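Local coordinates for protein succinyl-CoA ligase (ADP-forming) subunit alpha (Methanosaeta concilii, PDB 6HXI) that binds coenzyme A and joins a CoA-ligase region to a largely helical domain related to the C-terminal part of citrate synthase, at residues 486-491 against 536-541; 452-457 against 542-547. All coordinates share one frame; numbering follows the deposited sequence.

Contact 1. Residues 486-491 against 536-541; sequences PGIGHK and LILNVD. With COA (coenzyme A), chain G.
The side-chain nitrogen ND2 of Asn-539 is shared by two acceptors, Gly-489 O at 3.1 Å and a water that also takes the N-H of Gly-487. The first bond runs in the amide plane of Asn-539 and reaches a lone pair of Gly-489 O. With CG set between backbone N and carbonyl carbon (chi1 68°), the amide turns back over Gly-487, while OD1, at the N-cap, accepts Gly-542 N of helix 540-555. The backbones pair as a single beta bridge: Gly-489 N gives a nearly straight bond to Ile-537 O at 2.7 Å, and Asn-539 N reaches Gly-487 O at 2.8 Å. Gly-487 and Gly-489 have positive phi, where a CB would hit the preceding carbonyl O.

On the ligand side, Ile-488 CG2 and both methyls of Leu-536 cover the same face of the coenzyme A adenine; Leu-536 CD2 sits 3.5 Å from its N7A. Ile-488 O lies 3.0 Å from N6A. Lys-479 and Lys-532 and, from the second subunit, Ser-89, Arg-91 and Ser-92 also hold the ligand. Behind the bridge, helix 517-530 receives Leu-538 on Ala-522 and Ile-537 on Thr-530, with Glu-526 accepting Leu-538 N, while Val-540 packs on helix 500-512.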
loop_
_atom_site.group_PDB
_atom_site.type_symbol
_atom_site.label_atom_id
_atom_site.label_comp_id
_atom_site.label_asym_id
_atom_site.label_seq_id
_atom_site.Cartn_x
_atom_site.Cartn_y
_atom_site.Cartn_z
ATOM N N PRO B 486 0.759 -22.010 -17.796
ATOM C CA PRO B 486 1.527 -20.911 -17.192
ATOM C C PRO B 486 3.028 -21.176 -17.343
ATOM O O PRO B 486 3.457 -22.330 -17.236
ATOM C CB PRO B 486 1.048 -20.901 -15.742
ATOM C CG PRO B 486 0.611 -22.298 -15.472
ATOM C CD PRO B 486 0.066 -22.818 -16.769
ATOM N N GLY B 487 3.780 -20.138 -17.697
ATOM C CA GLY B 487 5.213 -20.237 -17.927
ATOM C C GLY B 487 5.582 -20.586 -19.353
ATOM O O GLY B 487 6.761 -20.674 -19.692
ATOM N N ILE B 488 4.559 -20.741 -20.215
ATOM C CA ILE B 488 4.717 -21.061 -21.633
ATOM C C ILE B 488 4.200 -19.908 -22.460
ATOM O O ILE B 488 3.073 -19.470 -22.229
ATOM C CB ILE B 488 4.021 -22.426 -22.022
ATOM C CG1 ILE B 488 4.789 -23.652 -21.483
ATOM C CG2 ILE B 488 3.777 -22.566 -23.578
ATOM C CD1 ILE B 488 6.209 -24.023 -22.200
ATOM N N GLY B 489 5.005 -19.465 -23.438
ATOM C CA GLY B 489 4.625 -18.430 -24.394
ATOM C C GLY B 489 5.315 -17.092 -24.250
ATOM O O GLY B 489 5.565 -16.618 -23.138
ATOM N N HIS B 490 5.583 -16.461 -25.390
ATOM C CA HIS B 490 6.224 -15.155 -25.501
ATOM C C HIS B 490 5.676 -14.431 -26.746
ATOM O O HIS B 490 5.360 -15.081 -27.747
ATOM C CB HIS B 490 7.742 -15.340 -25.655
ATOM C CG HIS B 490 8.541 -14.120 -25.317
ATOM N ND1 HIS B 490 8.648 -13.052 -26.206
ATOM C CD2 HIS B 490 9.254 -13.841 -24.203
ATOM C CE1 HIS B 490 9.409 -12.160 -25.590
ATOM N NE2 HIS B 490 9.811 -12.600 -24.392
ATOM N N LYS B 491 5.597 -13.099 -26.693
ATOM C CA LYS B 491 5.113 -12.277 -27.816
ATOM C C LYS B 491 6.101 -12.207 -29.012
ATOM O O LYS B 491 5.644 -12.291 -30.161
ATOM C CB LYS B 491 4.739 -10.871 -27.354
ATOM C CG LYS B 491 3.644 -10.817 -26.303
ATOM C CD LYS B 491 3.737 -9.506 -25.521
ATOM C CE LYS B 491 3.032 -9.518 -24.184
ATOM N NZ LYS B 491 3.763 -10.342 -23.194
ATOM N N LEU B 536 5.915 -20.530 -28.452
ATOM C CA LEU B 536 5.387 -21.178 -27.233
ATOM C C LEU B 536 6.553 -21.758 -26.439
ATOM O O LEU B 536 6.612 -22.963 -26.146
ATOM C CB LEU B 536 4.286 -22.217 -27.547
ATOM C CG LEU B 536 2.971 -21.670 -28.117
ATOM C CD1 LEU B 536 1.962 -22.771 -28.291
ATOM C CD2 LEU B 536 2.424 -20.544 -27.288
ATOM N N ILE B 537 7.514 -20.880 -26.144
ATOM C CA ILE B 537 8.746 -21.247 -25.455
ATOM C C ILE B 537 8.502 -21.160 -23.978
ATOM O O ILE B 537 7.514 -20.573 -23.538
ATOM C CB ILE B 537 9.995 -20.398 -25.922
ATOM C CG1 ILE B 537 9.763 -18.867 -25.777
ATOM C CG2 ILE B 537 10.395 -20.739 -27.359
ATOM C CD1 ILE B 537 11.023 -18.027 -25.374
ATOM N N LEU B 538 9.408 -21.735 -23.210
ATOM C CA LEU B 538 9.381 -21.655 -21.764
ATOM C C LEU B 538 9.843 -20.221 -21.478
ATOM O O LEU B 538 10.939 -19.836 -21.889
ATOM C CB LEU B 538 10.362 -22.693 -21.213
ATOM C CG LEU B 538 10.237 -23.110 -19.768
ATOM C CD1 LEU B 538 8.810 -23.638 -19.424
ATOM C CD2 LEU B 538 11.317 -24.131 -19.435
ATOM N N ASN B 539 8.939 -19.394 -20.945
ATOM C CA ASN B 539 9.232 -18.002 -20.652
ATOM C C ASN B 539 9.982 -17.855 -19.281
ATOM O O ASN B 539 10.233 -18.862 -18.609
ATOM C CB ASN B 539 7.949 -17.146 -20.752
ATOM C CG ASN B 539 6.901 -17.397 -19.692
ATOM O OD1 ASN B 539 7.189 -17.609 -18.522
ATOM N ND2 ASN B 539 5.644 -17.304 -20.066
ATOM N N VAL B 540 10.351 -16.610 -18.903
ATOM C CA VAL B 540 11.110 -16.283 -17.680
ATOM C C VAL B 540 10.373 -16.734 -16.427
ATOM O O VAL B 540 11.010 -17.326 -15.554
ATOM C CB VAL B 540 11.562 -14.781 -17.593
ATOM C CG1 VAL B 540 12.558 -14.565 -16.465
ATOM C CG2 VAL B 540 12.215 -14.354 -18.892
ATOM N N ASP B 541 9.053 -16.446 -16.333
ATOM C CA ASP B 541 8.232 -16.821 -15.195
ATOM C C ASP B 541 8.155 -18.328 -14.999
ATOM O O ASP B 541 8.276 -18.788 -13.871
ATOM C CB ASP B 541 6.834 -16.178 -15.258
ATOM C CG ASP B 541 6.862 -14.677 -15.002
ATOM O OD1 ASP B 541 7.925 -14.054 -15.223
ATOM O OD2 ASP B 541 5.819 -14.123 -14.594
HETATM N N1A COA G . 0.236 -22.952 -23.489
HETATM C C2A COA G . -0.119 -24.032 -24.194
HETATM N N3A COA G . -0.596 -24.097 -25.445
HETATM C C4A COA G . -0.760 -22.870 -25.964
HETATM C C5A COA G . -0.448 -21.667 -25.356
HETATM C C6A COA G . 0.110 -21.732 -24.063
HETATM N N6A COA G . 0.548 -20.666 -23.396
HETATM N N7A COA G . -0.843 -20.601 -26.148
HETATM C C8A COA G . -1.365 -21.172 -27.204
HETATM N N9A COA G . -1.355 -22.543 -27.160
HETATM C C1B COA G . -1.892 -23.473 -28.153
HETATM C C2B COA G . -3.364 -23.287 -28.500
HETATM O O2B COA G . -4.207 -23.914 -27.531
HETATM C C3B COA G . -3.417 -23.991 -29.860
HETATM O O3B COA G . -3.480 -25.427 -29.724
HETATM P P3B COA G . -4.126 -26.392 -30.817
HETATM O O7A COA G . -3.470 -26.076 -32.118
HETATM O O8A COA G . -3.867 -27.775 -30.335
HETATM O O9A COA G . -5.639 -26.114 -30.780
HETATM C C4B COA G . -2.029 -23.742 -30.463
HETATM O O4B COA G . -1.190 -23.313 -29.370
HETATM C C5B COA G . -1.981 -22.734 -31.583
HETATM O O5B COA G . -2.780 -21.602 -31.189
HETATM P P1A COA G . -3.783 -20.857 -32.243
HETATM O O1A COA G . -4.231 -19.512 -31.804
HETATM O O2A COA G . -4.926 -21.760 -32.681
HETATM O O3A COA G . -2.710 -20.755 -33.420
HETATM P P2A COA G . -2.487 -20.042 -34.826
HETATM O O4A COA G . -1.829 -18.736 -34.623
HETATM O O5A COA G . -1.591 -20.979 -35.603
HETATM O O6A COA G . -3.941 -19.878 -35.523
HETATM C CBP COA G . -4.782 -20.342 -37.766
HETATM C CCP COA G . -4.510 -20.899 -36.364
HETATM C CDP COA G . -5.417 -21.457 -38.608
HETATM C CEP COA G . -5.740 -19.135 -37.714
HETATM C CAP COA G . -3.432 -19.895 -38.392
HETATM O OAP COA G . -2.431 -20.881 -38.211
HETATM C C9P COA G . -3.463 -19.473 -39.855
HETATM O O9P COA G . -3.838 -18.338 -40.160
HETATM N N8P COA G . -3.056 -20.382 -40.756
HETATM C C7P COA G . -3.123 -20.156 -42.194
HETATM C C6P COA G . -4.087 -21.098 -42.861
HETATM C C5P COA G . -4.091 -20.946 -44.364
HETATM O O5P COA G . -3.081 -20.577 -44.963
HETATM N N4P COA G . -5.242 -21.207 -44.981
HETATM C C3P COA G . -5.440 -21.004 -46.410
HETATM C C2P COA G . -5.741 -19.561 -46.761
HETATM S S1P COA G . -6.152 -19.569 -48.528
HETATM O O HOH W 1 2.996 -17.677 -18.714
#

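Contact 2. Residues 452-457 against 542-547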
loop_
_atom_site.group_PDB
_atom_site.type_symbol
_atom_site.label_atom_id
_atom_site.label_comp_id
_atom_site.label_asym_id
_atom_site.label_seq_id
_atom_site.Cartn_x
_atom_site.Cartn_y
_atom_site.Cartn_z
ATOM N N GLY B 452 2.504 -13.389 -11.130
ATOM C CA GLY B 452 1.828 -14.614 -10.703
ATOM C C GLY B 452 2.061 -15.873 -11.506
ATOM O O GLY B 452 1.840 -16.972 -10.998
ATOM N N ALA B 453 2.516 -15.751 -12.744
ATOM C CA ALA B 453 2.759 -16.929 -13.594
ATOM C C ALA B 453 3.918 -17.778 -13.057
ATOM O O ALA B 453 4.021 -18.939 -13.442
ATOM C CB ALA B 453 3.045 -16.509 -15.034
ATOM N N ILE B 454 4.754 -17.195 -12.133
ATOM C CA ILE B 454 5.907 -17.878 -11.528
ATOM C C ILE B 454 5.404 -18.998 -10.667
ATOM O O ILE B 454 5.827 -20.132 -10.868
ATOM C CB ILE B 454 6.874 -16.957 -10.744
ATOM C CG1 ILE B 454 7.378 -15.812 -11.630
ATOM C CG2 ILE B 454 8.055 -17.793 -10.180
ATOM C CD1 ILE B 454 8.290 -14.770 -10.926
ATOM N N ASP B 455 4.450 -18.676 -9.797
ATOM C CA ASP B 455 3.792 -19.617 -8.861
ATOM C C ASP B 455 2.952 -20.639 -9.616
ATOM O O ASP B 455 3.026 -21.786 -9.273
ATOM C CB ASP B 455 2.842 -18.855 -7.948
ATOM C CG ASP B 455 3.307 -18.859 -6.513
ATOM O OD1 ASP B 455 4.196 -19.644 -6.213
ATOM O OD2 ASP B 455 2.777 -18.077 -5.723
ATOM N N ASP B 456 2.146 -20.183 -10.570
ATOM C CA ASP B 456 1.265 -21.046 -11.366
ATOM C C ASP B 456 2.073 -22.068 -12.102
ATOM O O ASP B 456 1.636 -23.209 -12.119
ATOM C CB ASP B 456 0.431 -20.276 -12.401
ATOM C CG ASP B 456 -0.608 -19.307 -11.913
ATOM O OD1 ASP B 456 -1.003 -19.405 -10.729
ATOM O OD2 ASP B 456 -1.058 -18.454 -12.731
ATOM N N ALA B 457 3.240 -21.675 -12.702
ATOM C CA ALA B 457 4.114 -22.604 -13.439
ATOM C C ALA B 457 4.694 -23.630 -12.499
ATOM O O ALA B 457 4.619 -24.821 -12.803
ATOM C CB ALA B 457 5.237 -21.877 -14.162
ATOM N N GLY B 542 8.024 -19.068 -16.093
ATOM C CA GLY B 542 8.009 -20.526 -16.073
ATOM C C GLY B 542 9.312 -21.085 -15.580
ATOM O O GLY B 542 9.334 -21.946 -14.695
ATOM N N CYS B 543 10.397 -20.552 -16.130
ATOM C CA CYS B 543 11.763 -20.906 -15.819
ATOM C C CYS B 543 12.072 -20.756 -14.312
ATOM O O CYS B 543 12.663 -21.657 -13.736
ATOM C CB CYS B 543 12.712 -20.071 -16.667
ATOM S SG CYS B 543 14.368 -20.764 -16.797
ATOM N N ILE B 544 11.634 -19.651 -13.680
ATOM C CA ILE B 544 11.875 -19.378 -12.259
ATOM C C ILE B 544 11.109 -20.366 -11.375
ATOM O O ILE B 544 11.730 -20.964 -10.505
ATOM C CB ILE B 544 11.618 -17.888 -11.888
ATOM C CG1 ILE B 544 12.640 -16.960 -12.598
ATOM C CG2 ILE B 544 11.595 -17.636 -10.361
ATOM C CD1 ILE B 544 12.104 -15.543 -12.751
ATOM N N GLY B 545 9.798 -20.520 -11.607
ATOM C CA GLY B 545 8.967 -21.438 -10.840
ATOM C C GLY B 545 9.462 -22.879 -10.879
ATOM O O GLY B 545 9.612 -23.517 -9.839
ATOM N N ILE B 546 9.773 -23.377 -12.078
ATOM C CA ILE B 546 10.234 -24.735 -12.283
ATOM C C ILE B 546 11.620 -24.942 -11.668
ATOM O O ILE B 546 11.828 -25.935 -10.963
ATOM C CB ILE B 546 10.179 -25.087 -13.803
ATOM C CG1 ILE B 546 8.724 -25.247 -14.274
ATOM C CG2 ILE B 546 11.065 -26.307 -14.154
ATOM C CD1 ILE B 546 8.474 -24.825 -15.781
ATOM N N LEU B 547 12.573 -24.017 -11.930
ATOM C CA LEU B 547 13.926 -24.190 -11.387
ATOM C C LEU B 547 13.964 -24.042 -9.886
ATOM O O LEU B 547 14.816 -24.630 -9.236
ATOM C CB LEU B 547 14.951 -23.276 -12.071
ATOM C CG LEU B 547 15.212 -23.595 -13.544
ATOM C CD1 LEU B 547 16.113 -22.568 -14.153
ATOM C CD2 LEU B 547 15.777 -24.961 -13.702
#
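Ile-454 lays its CG2 methyl over one face of the peptide that joins Ile-544 to Gly-545, at its N-H end, 3.5 Å from Gly-545 N. With no ring in the contact, this peptide is the flat surface that is met. The same methyl meets Ile-544 CG2 at 3.5 Å, and the two isoleucine side chains cross obliquely. Both residues hold CG2 anti to the backbone N (chi1 -56° in Ile-454), which brings the two methyls together at the crossing and leaves each CG1 beside its own backbone nitrogen.

The carbonyl of the same residue, Ile-454 O, comes to 3.4 Å from Gly-545 CA, a CA-H...O contact. This carbonyl already fills the space in front of Gly-545, and the lack of a side chain there is what lets the backbones come so near. A turn earlier on the same helix, Gly-542 offers its bare CA to Ala-457 CB at 3.6 Å. Gly-542, Gly-545 and Ala-457 put little bulk between the backbones, with the isoleucines at the sides, and the axes of the short segments 453-457 and 542-547 approach to 7.3 Å and cross at -46°. No hydrogen bond spans the pair; the contact is buried van der Waals packing between helices of the citrate synthase-like domain.

Other helices close in on the flanks. Ile-454 also rests on Leu-572 and Phe-576 of helix 571-594, Ile-544 on Val-408 and Val-412 of helix 399-412 and on Leu-505 of helix 500-512, and Ile-546 on Leu-518 and Ala-522 of helix 517-530.

Contacts 1 and 2 have centres about 10 Å apart and share helix 540-555: its capped start belongs to contact 1, and its next turns to contact 2. Along the chain the order is 452-457, 486-491, 536-541, 542-547, so the first contact falls within the span that the second closes. They also touch directly, with Pro-486 CB 3.5 Å from Asp-456 CB and Asp-541 CG 3.6 Å from Ile-454 CG1. Both lie in the citrate synthase-like region. Helix 540-555 runs straight on from the loop of contact 1 that meets the coenzyme A adenine, so the helical packing of contact 2 adjoins the ligand site.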